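Local coordinates for globin (Geobacter sulfurreducens, PDB 2W31), which binds heme through its globin domain, with two histidines on the iron, and probably serves as the heme-based sensing part of a longer membrane-bound globin-coupled sensor, at residues 11-16 / 136-141; 35-40 / 61-66; 89-94 / 147-152. All coordinates share one frame; numbering follows the deposited sequence. Where two conformers were deposited one is given.

Contact 1 of 3, residues 11-16 / 136-141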
# COMPACT_ATOMS: atom_id res chain seq x y z
N TYR A 11 -0.57 -1.04 -13.38
CA TYR A 11 -1.10 -0.05 -12.43
C TYR A 11 -1.85 1.10 -13.09
O TYR A 11 -2.31 1.99 -12.39
CB TYR A 11 0.08 0.53 -11.60
CG TYR A 11 0.60 -0.41 -10.53
CD1 TYR A 11 -0.03 -0.49 -9.28
CD2 TYR A 11 1.70 -1.22 -10.75
CE1 TYR A 11 0.43 -1.35 -8.27
CE2 TYR A 11 2.17 -2.08 -9.76
CZ TYR A 11 1.52 -2.17 -8.54
OH TYR A 11 2.02 -3.01 -7.54
N ARG A 12 -1.96 1.07 -14.42
CA ARG A 12 -2.50 2.18 -15.20
C ARG A 12 -1.84 3.52 -14.82
O ARG A 12 -2.49 4.55 -14.61
CB ARG A 12 -4.03 2.25 -15.07
CG ARG A 12 -4.68 0.99 -15.66
CD ARG A 12 -6.20 1.03 -15.62
NE ARG A 12 -6.75 -0.28 -15.98
CZ ARG A 12 -8.04 -0.56 -15.93
NH1 ARG A 12 -8.91 0.38 -15.53
NH2 ARG A 12 -8.46 -1.78 -16.26
N PHE A 13 -0.52 3.49 -14.72
CA PHE A 13 0.28 4.69 -14.44
C PHE A 13 0.65 5.27 -15.80
O PHE A 13 1.32 4.61 -16.60
CB PHE A 13 1.52 4.27 -13.67
CG PHE A 13 2.41 5.46 -13.26
CD1 PHE A 13 2.36 5.97 -11.97
CD2 PHE A 13 3.31 6.04 -14.17
CE1 PHE A 13 3.18 7.04 -11.57
CE2 PHE A 13 4.14 7.13 -13.77
CZ PHE A 13 4.07 7.62 -12.47
N THR A 14 0.26 6.51 -16.03
CA THR A 14 0.49 7.15 -17.34
C THR A 14 1.27 8.44 -17.24
O THR A 14 1.60 8.89 -16.14
CB THR A 14 -0.83 7.55 -17.98
OG1 THR A 14 -1.48 8.55 -17.18
CG2 THR A 14 -1.74 6.32 -18.14
N ASP A 15 1.54 9.07 -18.40
CA ASP A 15 2.22 10.36 -18.36
C ASP A 15 1.46 11.41 -17.54
O ASP A 15 2.09 12.27 -16.92
CB ASP A 15 2.46 10.90 -19.77
CG ASP A 15 3.40 10.00 -20.57
OD1 ASP A 15 4.40 9.52 -19.98
OD2 ASP A 15 3.17 9.80 -21.79
N GLU A 16 0.13 11.32 -17.50
CA GLU A 16 -0.63 12.21 -16.63
C GLU A 16 -0.25 12.02 -15.16
O GLU A 16 -0.13 13.00 -14.43
CB GLU A 16 -2.14 12.05 -16.73
CG GLU A 16 -2.85 13.39 -16.38
CD GLU A 16 -4.24 13.31 -15.72
OE1 GLU A 16 -4.93 12.27 -15.78
OE2 GLU A 16 -4.64 14.35 -15.12
N GLU A 136 -0.62 7.19 -4.73
CA GLU A 136 -0.83 5.77 -4.36
C GLU A 136 -0.20 4.81 -5.36
O GLU A 136 0.36 3.77 -4.95
CB GLU A 136 -2.29 5.44 -4.15
CG GLU A 136 -2.96 6.20 -3.02
CD GLU A 136 -2.75 5.63 -1.66
OE1 GLU A 136 -1.63 5.25 -1.27
OE2 GLU A 136 -3.76 5.65 -0.89
N LYS A 137 -0.27 5.12 -6.66
CA LYS A 137 0.39 4.28 -7.65
C LYS A 137 1.92 4.24 -7.47
O LYS A 137 2.52 3.19 -7.45
CB LYS A 137 0.05 4.74 -9.08
CG LYS A 137 -1.37 4.46 -9.50
CD LYS A 137 -1.61 5.07 -10.85
CE LYS A 137 -3.07 5.41 -11.05
NZ LYS A 137 -3.36 6.21 -12.29
N ILE A 138 2.56 5.40 -7.33
CA ILE A 138 4.03 5.36 -7.21
C ILE A 138 4.49 4.68 -5.92
O ILE A 138 5.47 3.93 -5.92
CB ILE A 138 4.68 6.75 -7.46
CG1 ILE A 138 6.16 6.59 -7.83
CG2 ILE A 138 4.51 7.75 -6.29
CD1 ILE A 138 6.37 5.84 -9.12
N LEU A 139 3.79 4.93 -4.82
CA LEU A 139 4.17 4.26 -3.54
C LEU A 139 3.97 2.75 -3.70
O LEU A 139 4.82 1.95 -3.28
CB LEU A 139 3.34 4.77 -2.34
CG LEU A 139 3.58 6.24 -2.03
CD1 LEU A 139 2.66 6.65 -0.90
CD2 LEU A 139 5.01 6.45 -1.65
N ASP A 140 2.83 2.34 -4.28
CA ASP A 140 2.56 0.88 -4.45
C ASP A 140 3.56 0.23 -5.41
O ASP A 140 3.97 -0.91 -5.16
CB ASP A 140 1.09 0.63 -4.85
CG ASP A 140 0.13 0.76 -3.67
OD1 ASP A 140 0.58 1.01 -2.52
OD2 ASP A 140 -1.09 0.63 -3.92
N ILE A 141 3.97 0.94 -6.46
CA ILE A 141 5.01 0.44 -7.36
C ILE A 141 6.33 0.27 -6.60
O ILE A 141 6.98 -0.79 -6.71
CB ILE A 141 5.18 1.35 -8.60
CG1 ILE A 141 3.95 1.21 -9.51
CG2 ILE A 141 6.53 1.08 -9.35
CD1 ILE A 141 3.77 2.29 -10.61
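Tyr-11 lays one face of its ring against Ile-141: CG1 of the isoleucine stands 3.8 Å from the ring centroid and 22° off the normal, a CH-pi contact shifted toward the CD2 rim. The two side chains slide past each other in opposite directions, which brings the ring alongside helix 125-151 and its hydroxyl past Asp-140. The polar end is then held one turn farther on, where Tyr-11 OH bonds Asp-144. CB of Asp-140 adds a carbon contact to Tyr-11 CE1 at 4.0 Å.

Phe-13 meets the same helix differently. With CG anti to the backbone N (chi1 -177°), its ring reaches the helix with CD1 leading: CB of Lys-137 lies in the ring plane at the edge, 3.9 Å from Phe-13 CD1. Ile-138 CD1 approaches Phe-13 CE1 obliquely, and Ile-141 CD1 does the same to Phe-13 CD1, each at 4.2 Å. Ile-141 thus lies between the two aromatic rings. The extended chain of Lys-137 instead follows the backbone, CD passing 3.5 Å from Tyr-11 O. Lys-137 NZ gives a 3.0 Å hydrogen bond to Arg-12 O, arriving 40° above the carbonyl plane. Arg-12 has positive phi, where a Schellman motif ends helix 4-11, so the lysine ties down the turn itself. A salt bridge from NZ to Asp-17 extends the grip to helix 15-23.

The contact packs the link between helices 4-11 and 15-23 onto helix 125-151. Helix 100-121 supports that helix through Leu-139, and Asp-140 is held by Asn-108 and Arg-111 of the second subunit and by Arg-111 of its own chain.

Contact 2 of 3, residues 35-40 / 61-66. With HEM (protoporphyrin IX containing Fe), chain C.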
# COMPACT_ATOMS: atom_id res chain seq x y z
N LEU A 35 8.95 15.04 6.90
CA LEU A 35 8.85 13.62 6.52
C LEU A 35 10.01 12.83 7.13
O LEU A 35 9.80 11.82 7.80
CB LEU A 35 8.78 13.44 4.98
CG LEU A 35 8.63 12.00 4.42
CD1 LEU A 35 9.99 11.30 4.31
CD2 LEU A 35 7.64 11.14 5.24
N ALA A 36 11.24 13.31 6.95
CA ALA A 36 12.43 12.61 7.45
C ALA A 36 12.41 12.45 8.96
O ALA A 36 12.76 11.39 9.48
CB ALA A 36 13.72 13.32 7.01
N ASP A 37 11.98 13.50 9.68
CA ASP A 37 11.92 13.46 11.15
C ASP A 37 10.85 12.47 11.60
O ASP A 37 11.11 11.68 12.48
CB ASP A 37 11.60 14.85 11.75
CG ASP A 37 12.77 15.82 11.67
OD1 ASP A 37 13.93 15.39 11.43
OD2 ASP A 37 12.52 17.04 11.82
N GLN A 38 9.67 12.53 10.98
CA GLN A 38 8.56 11.67 11.38
C GLN A 38 8.89 10.22 11.06
O GLN A 38 8.66 9.35 11.89
CB GLN A 38 7.24 12.12 10.75
CG GLN A 38 6.74 13.45 11.34
CD GLN A 38 5.40 13.93 10.80
OE1 GLN A 38 4.56 13.14 10.37
NE2 GLN A 38 5.18 15.26 10.85
N PHE A 39 9.45 9.97 9.87
CA PHE A 39 9.85 8.64 9.44
C PHE A 39 10.88 8.04 10.40
O PHE A 39 10.70 6.93 10.93
CB PHE A 39 10.39 8.73 7.99
CG PHE A 39 10.78 7.43 7.37
CD1 PHE A 39 9.86 6.71 6.60
CD2 PHE A 39 12.08 6.95 7.47
CE1 PHE A 39 10.24 5.53 5.97
CE2 PHE A 39 12.47 5.76 6.83
CZ PHE A 39 11.53 5.05 6.08
N TYR A 40 11.94 8.82 10.66
CA TYR A 40 13.03 8.39 11.54
C TYR A 40 12.54 8.15 12.97
O TYR A 40 12.81 7.09 13.55
CB TYR A 40 14.12 9.46 11.54
CG TYR A 40 15.50 8.97 11.92
CD1 TYR A 40 16.38 8.50 10.94
CD2 TYR A 40 15.92 8.98 13.23
CE1 TYR A 40 17.68 8.07 11.27
CE2 TYR A 40 17.22 8.54 13.58
CZ TYR A 40 18.08 8.11 12.58
OH TYR A 40 19.35 7.68 12.88
N LYS A 61 23.60 9.56 8.80
CA LYS A 61 23.49 9.44 7.36
C LYS A 61 22.11 8.98 6.95
O LYS A 61 21.57 9.47 5.95
CB LYS A 61 24.51 8.44 6.82
CG LYS A 61 25.95 8.92 6.90
CD LYS A 61 26.62 8.90 5.54
CE LYS A 61 28.08 9.32 5.64
NZ LYS A 61 28.79 9.09 4.33
N LEU A 62 21.53 8.04 7.70
CA LEU A 62 20.31 7.34 7.24
C LEU A 62 19.06 8.21 7.14
O LEU A 62 18.22 7.94 6.27
CB LEU A 62 20.04 6.07 8.07
CG LEU A 62 21.04 4.92 7.87
CD1 LEU A 62 20.78 3.80 8.84
CD2 LEU A 62 21.03 4.38 6.40
N LYS A 63 18.90 9.21 8.00
CA LYS A 63 17.80 10.18 7.86
C LYS A 63 17.85 10.86 6.48
O LYS A 63 16.83 10.97 5.79
CB LYS A 63 17.83 11.22 9.00
CG LYS A 63 16.59 12.11 9.05
CD LYS A 63 16.67 13.18 10.15
CE LYS A 63 16.09 12.73 11.46
NZ LYS A 63 16.17 13.86 12.43
N GLN A 64 19.04 11.33 6.08
CA GLN A 64 19.22 11.94 4.77
C GLN A 64 19.00 10.95 3.61
O GLN A 64 18.39 11.30 2.59
CB GLN A 64 20.64 12.53 4.66
CG GLN A 64 20.91 13.27 3.34
CD GLN A 64 20.17 14.57 3.27
OE1 GLN A 64 20.10 15.30 4.27
NE2 GLN A 64 19.59 14.87 2.11
N THR A 65 19.49 9.72 3.76
CA THR A 65 19.30 8.71 2.72
C THR A 65 17.81 8.44 2.41
O THR A 65 17.40 8.37 1.24
CB THR A 65 19.99 7.40 3.14
OG1 THR A 65 21.40 7.61 3.14
CG2 THR A 65 19.68 6.28 2.18
N HIS A 66 17.01 8.32 3.46
CA HIS A 66 15.58 8.06 3.26
C HIS A 66 14.84 9.34 2.83
O HIS A 66 13.88 9.28 2.02
CB HIS A 66 15.00 7.40 4.50
CG HIS A 66 15.55 6.03 4.72
ND1 HIS A 66 16.73 5.80 5.38
CD2 HIS A 66 15.10 4.82 4.30
CE1 HIS A 66 16.98 4.50 5.37
NE2 HIS A 66 15.98 3.88 4.76
CHA HEM C . 19.16 1.91 2.95
CHB HEM C . 14.94 3.40 1.17
CHC HEM C . 12.73 1.25 4.92
CHD HEM C . 16.98 0.99 7.20
C1A HEM C . 18.22 2.49 2.13
C2A HEM C . 18.48 3.16 0.87
C3A HEM C . 17.31 3.59 0.38
C4A HEM C . 16.29 3.19 1.33
CMA HEM C . 17.04 4.36 -0.93
CAA HEM C . 19.89 3.31 0.21
CBA HEM C . 20.16 1.93 -0.40
CGA HEM C . 21.26 1.89 -1.44
O1A HEM C . 21.09 2.44 -2.56
O2A HEM C . 22.33 1.29 -1.13
C1B HEM C . 13.96 2.81 1.97
C2B HEM C . 12.53 2.76 1.68
C3B HEM C . 11.92 2.16 2.71
C4B HEM C . 12.94 1.87 3.71
CMB HEM C . 11.94 3.30 0.37
CAB HEM C . 10.43 1.88 2.91
CBB HEM C . 9.49 2.77 2.56
C1C HEM C . 13.68 1.07 5.90
C2C HEM C . 13.43 0.67 7.26
C3C HEM C . 14.60 0.63 7.91
C4C HEM C . 15.63 0.98 6.95
CMC HEM C . 12.06 0.37 7.88
CAC HEM C . 14.81 0.25 9.39
CBC HEM C . 15.46 1.01 10.26
C1D HEM C . 17.95 1.08 6.24
C2D HEM C . 19.37 0.75 6.44
C3D HEM C . 20.06 1.03 5.12
C4D HEM C . 19.00 1.53 4.25
CMD HEM C . 20.01 0.21 7.72
CAD HEM C . 21.57 0.89 4.77
CBD HEM C . 21.96 -0.55 4.51
CGD HEM C . 23.48 -0.63 4.53
O1D HEM C . 24.11 -0.31 5.57
O2D HEM C . 24.06 -1.02 3.49
NA HEM C . 16.87 2.53 2.40
NB HEM C . 14.17 2.26 3.20
NC HEM C . 15.04 1.26 5.72
ND HEM C . 17.80 1.52 4.95
FE HEM C . 15.95 1.91 4.08
O HOH W 1 14.28 9.75 7.42
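Phe-39 and His-66 form the close-packed inner end of this helix pair, where CE2 of Phe-39 comes within 3.7 Å of His-66 CG. The ring planes differ by 29°, but the centroids are 5.4 Å apart, so the rings are slid past one another and barely overlap. The phenyl ring also turns an edge to the heme, near CHC. His-66 NE2 binds the iron at 2.1 Å. Its ND1 bonds Leu-62 O at an N-H...O angle of 168°, with the acceptor only 4° out of the ring plane, which fixes the rotation of the imidazole; the backbone N of His-66 reaches the same oxygen from the opposite face.

In this protoglobin domain, helix 62-72 thereby supplies one axial ligand of a bis-histidyl heme, His-93 being the other, while helix 32-44 backs it. Leu-62 and Thr-65 lie against the porphyrin, and Phe-39 continues the packing onto helix 100-121.

Between the inner and outer parts a water spans the helices, donating to Ala-36 O and, at 3.3 Å, to Lys-63 O. The outer side is more polar, though still close: Lys-63 CB lies 3.6 Å from Tyr-40 CD1, and Lys-63 CG 3.7 Å from Ala-36 CB. The lysine then bends at chi3, bringing CE beside Tyr-40 CB and CG and, at the partly exposed margin, NZ to Asp-37 OD1 in a 2.9 Å salt bridge on the anti side of the carboxylate. With an alanine in place of Lys-63, Asp-37 would probably lose its cationic mate and a gap would open beside Ala-36 and Tyr-40. The tyrosine hydroxyl is held by Asp-56.

Contact 3 of 3, residues 89-94 / 147-152. With HEM (protoporphyrin IX containing Fe), chain C.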
# COMPACT_ATOMS: atom_id res chain seq x y z
N ILE A 89 17.75 -0.95 -4.00
CA ILE A 89 17.29 -0.49 -2.69
C ILE A 89 16.73 -1.69 -1.92
O ILE A 89 17.04 -1.90 -0.76
CB ILE A 89 16.25 0.67 -2.81
CG1 ILE A 89 16.90 1.92 -3.43
CG2 ILE A 89 15.69 1.02 -1.44
CD1 ILE A 89 15.91 2.92 -4.06
N GLY A 90 15.90 -2.49 -2.59
CA GLY A 90 15.32 -3.66 -1.96
C GLY A 90 16.40 -4.59 -1.41
O GLY A 90 16.37 -4.98 -0.24
N HIS A 91 17.39 -4.88 -2.25
CA HIS A 91 18.48 -5.79 -1.85
C HIS A 91 19.36 -5.28 -0.72
O HIS A 91 19.89 -6.08 0.05
CB HIS A 91 19.31 -6.21 -3.06
CG HIS A 91 18.60 -7.22 -3.91
ND1 HIS A 91 18.21 -8.44 -3.40
CD2 HIS A 91 18.20 -7.20 -5.20
CE1 HIS A 91 17.59 -9.13 -4.35
NE2 HIS A 91 17.57 -8.40 -5.45
N ALA A 92 19.51 -3.96 -0.60
CA ALA A 92 20.27 -3.36 0.51
C ALA A 92 19.64 -3.75 1.85
O ALA A 92 20.36 -4.05 2.81
CB ALA A 92 20.31 -1.85 0.36
N HIS A 93 18.30 -3.77 1.90
CA HIS A 93 17.61 -4.11 3.13
C HIS A 93 17.69 -5.62 3.42
O HIS A 93 17.82 -6.01 4.59
CB HIS A 93 16.15 -3.54 3.13
CG HIS A 93 16.09 -2.03 3.06
ND1 HIS A 93 16.10 -1.35 1.86
CD2 HIS A 93 16.00 -1.08 4.03
CE1 HIS A 93 16.05 -0.05 2.09
NE2 HIS A 93 15.97 0.15 3.40
N VAL A 94 17.61 -6.44 2.38
CA VAL A 94 17.78 -7.87 2.53
C VAL A 94 19.18 -8.13 3.12
O VAL A 94 19.32 -8.84 4.12
CB VAL A 94 17.65 -8.59 1.15
CG1 VAL A 94 17.71 -10.12 1.31
CG2 VAL A 94 16.32 -8.21 0.43
N SER A 147 9.49 -5.43 -2.52
CA SER A 147 9.00 -6.71 -1.97
C SER A 147 9.57 -7.86 -2.79
O SER A 147 10.00 -8.90 -2.23
CB SER A 147 7.48 -6.78 -1.96
OG SER A 147 6.97 -5.86 -1.05
N ALA A 148 9.59 -7.68 -4.11
CA ALA A 148 10.13 -8.69 -5.01
C ALA A 148 11.62 -8.97 -4.79
O ALA A 148 12.06 -10.10 -5.03
CB ALA A 148 9.85 -8.32 -6.42
N SER A 149 12.38 -8.01 -4.25
CA SER A 149 13.81 -8.25 -3.93
C SER A 149 14.02 -9.30 -2.86
O SER A 149 15.04 -9.99 -2.87
CB SER A 149 14.51 -6.98 -3.48
OG SER A 149 14.44 -6.01 -4.48
N TYR A 150 13.07 -9.45 -1.94
CA TYR A 150 13.14 -10.48 -0.92
C TYR A 150 12.86 -11.89 -1.47
O TYR A 150 13.23 -12.88 -0.84
CB TYR A 150 12.18 -10.18 0.23
CG TYR A 150 12.68 -9.12 1.15
CD1 TYR A 150 13.26 -9.46 2.39
CD2 TYR A 150 12.56 -7.77 0.81
CE1 TYR A 150 13.73 -8.48 3.26
CE2 TYR A 150 13.01 -6.79 1.67
CZ TYR A 150 13.60 -7.14 2.89
OH TYR A 150 14.03 -6.16 3.73
N ARG A 151 12.24 -11.95 -2.63
CA ARG A 151 11.89 -13.23 -3.27
C ARG A 151 12.86 -13.64 -4.38
O ARG A 151 12.92 -14.82 -4.74
CB ARG A 151 10.48 -13.15 -3.91
CG ARG A 151 9.36 -12.89 -2.93
CD ARG A 151 8.00 -13.00 -3.60
NE ARG A 151 7.78 -12.04 -4.69
CZ ARG A 151 7.16 -10.86 -4.55
NH1 ARG A 151 6.69 -10.47 -3.38
NH2 ARG A 151 6.97 -10.12 -5.61
N GLU A 152 13.60 -12.67 -4.93
CA GLU A 152 14.26 -12.84 -6.24
C GLU A 152 15.73 -12.47 -6.15
O GLU A 152 16.09 -11.36 -5.77
CB GLU A 152 13.55 -12.00 -7.34
CG GLU A 152 12.02 -12.29 -7.52
CD GLU A 152 11.35 -11.45 -8.63
OE1 GLU A 152 10.09 -11.48 -8.73
OE2 GLU A 152 12.08 -10.77 -9.40
CHA HEM C . 19.16 1.91 2.95
CHB HEM C . 14.94 3.40 1.17
CHC HEM C . 12.73 1.25 4.92
CHD HEM C . 16.98 0.99 7.20
C1A HEM C . 18.22 2.49 2.13
C2A HEM C . 18.48 3.16 0.87
C3A HEM C . 17.31 3.59 0.38
C4A HEM C . 16.29 3.19 1.33
CMA HEM C . 17.04 4.36 -0.93
CAA HEM C . 19.89 3.31 0.21
CBA HEM C . 20.16 1.93 -0.40
CGA HEM C . 21.26 1.89 -1.44
O1A HEM C . 21.09 2.44 -2.56
O2A HEM C . 22.33 1.29 -1.13
C1B HEM C . 13.96 2.81 1.97
C2B HEM C . 12.53 2.76 1.68
C3B HEM C . 11.92 2.16 2.71
C4B HEM C . 12.94 1.87 3.71
CMB HEM C . 11.94 3.30 0.37
CAB HEM C . 10.43 1.88 2.91
CBB HEM C . 9.49 2.77 2.56
C1C HEM C . 13.68 1.07 5.90
C2C HEM C . 13.43 0.67 7.26
C3C HEM C . 14.60 0.63 7.91
C4C HEM C . 15.63 0.98 6.95
CMC HEM C . 12.06 0.37 7.88
CAC HEM C . 14.81 0.25 9.39
CBC HEM C . 15.46 1.01 10.26
C1D HEM C . 17.95 1.08 6.24
C2D HEM C . 19.37 0.75 6.44
C3D HEM C . 20.06 1.03 5.12
C4D HEM C . 19.00 1.53 4.25
CMD HEM C . 20.01 0.21 7.72
CAD HEM C . 21.57 0.89 4.77
CBD HEM C . 21.96 -0.55 4.51
CGD HEM C . 23.48 -0.63 4.53
O1D HEM C . 24.11 -0.31 5.57
O2D HEM C . 24.06 -1.02 3.49
NA HEM C . 16.87 2.53 2.40
NB HEM C . 14.17 2.26 3.20
NC HEM C . 15.04 1.26 5.72
ND HEM C . 17.80 1.52 4.95
FE HEM C . 15.95 1.91 4.08
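The heme-bearing helix 80-96 meets residues 147-152, late in helix 125-151, and Gly-90 and Ser-149 mark the closest backbone approach, with CA atoms 5.2 Å apart. Ser-149 OG rests 3.6 Å from Gly-90 CA; a CB on that residue would point at the serine and collide with OG. The hydroxyl itself bonds Gln-87 O, one turn earlier on the heme-bearing helix. CB of Ser-149 serves a second partner: it sits over the centre of the His-91 ring, 7° off the normal, a CH-pi contact.

The roles are exchanged at Val-94 and Tyr-150, where the helix 80-96 residue provides the methyl. Val-94 CG2 is poised 3.6 Å from the Tyr-150 ring centroid and 1° off its normal, about equally far from all six ring carbons. Tyr-150 has CG anti to its own carbonyl carbon (chi1 -77°), which directs the ring along helix 80-96 until Tyr-150 OH passes 3.4 Å from His-93 CB; there the hydroxyl bonds Leu-98 O.

In this globin domain the heme-facing side of helix 80-96 carries the axial ligand: His-93 NE2 binds the iron at 1.9 Å, on the other side of the porphyrin from His-66. In the modelled conformer His-93 ND1 bonds Ile-89 O at 2.8 Å, from above the carbonyl plane. Ile-89 CG1 touches the heme methyl CMA, and Met-146 of helix 125-151 packs on both Ile-89 and His-93. Tyr-150 also packs against Arg-151 of the second subunit.

How the contacts relate
Contacts 2 and 3 meet at the heme: each brings one axial histidine, and His-66 NE2 and His-93 NE2 are 4.0 Å apart across the iron, on helices 62-72 and 80-96, which follow each other in the chain. Contact 1 lies on the opposite side of the chain's centre from contact 2 and is buried, whereas contacts 2 and 3 are both partly buried. It shares helix 125-151 with contact 3; both also touch the second subunit, which contact 2 does not. Their chemistry differs accordingly. A lysine-to-carbonyl bond crosses contact 1 beside aromatic packing, a salt bridge and a water cross contact 2, and contact 3 relies on CH-pi and glycine-serine packing.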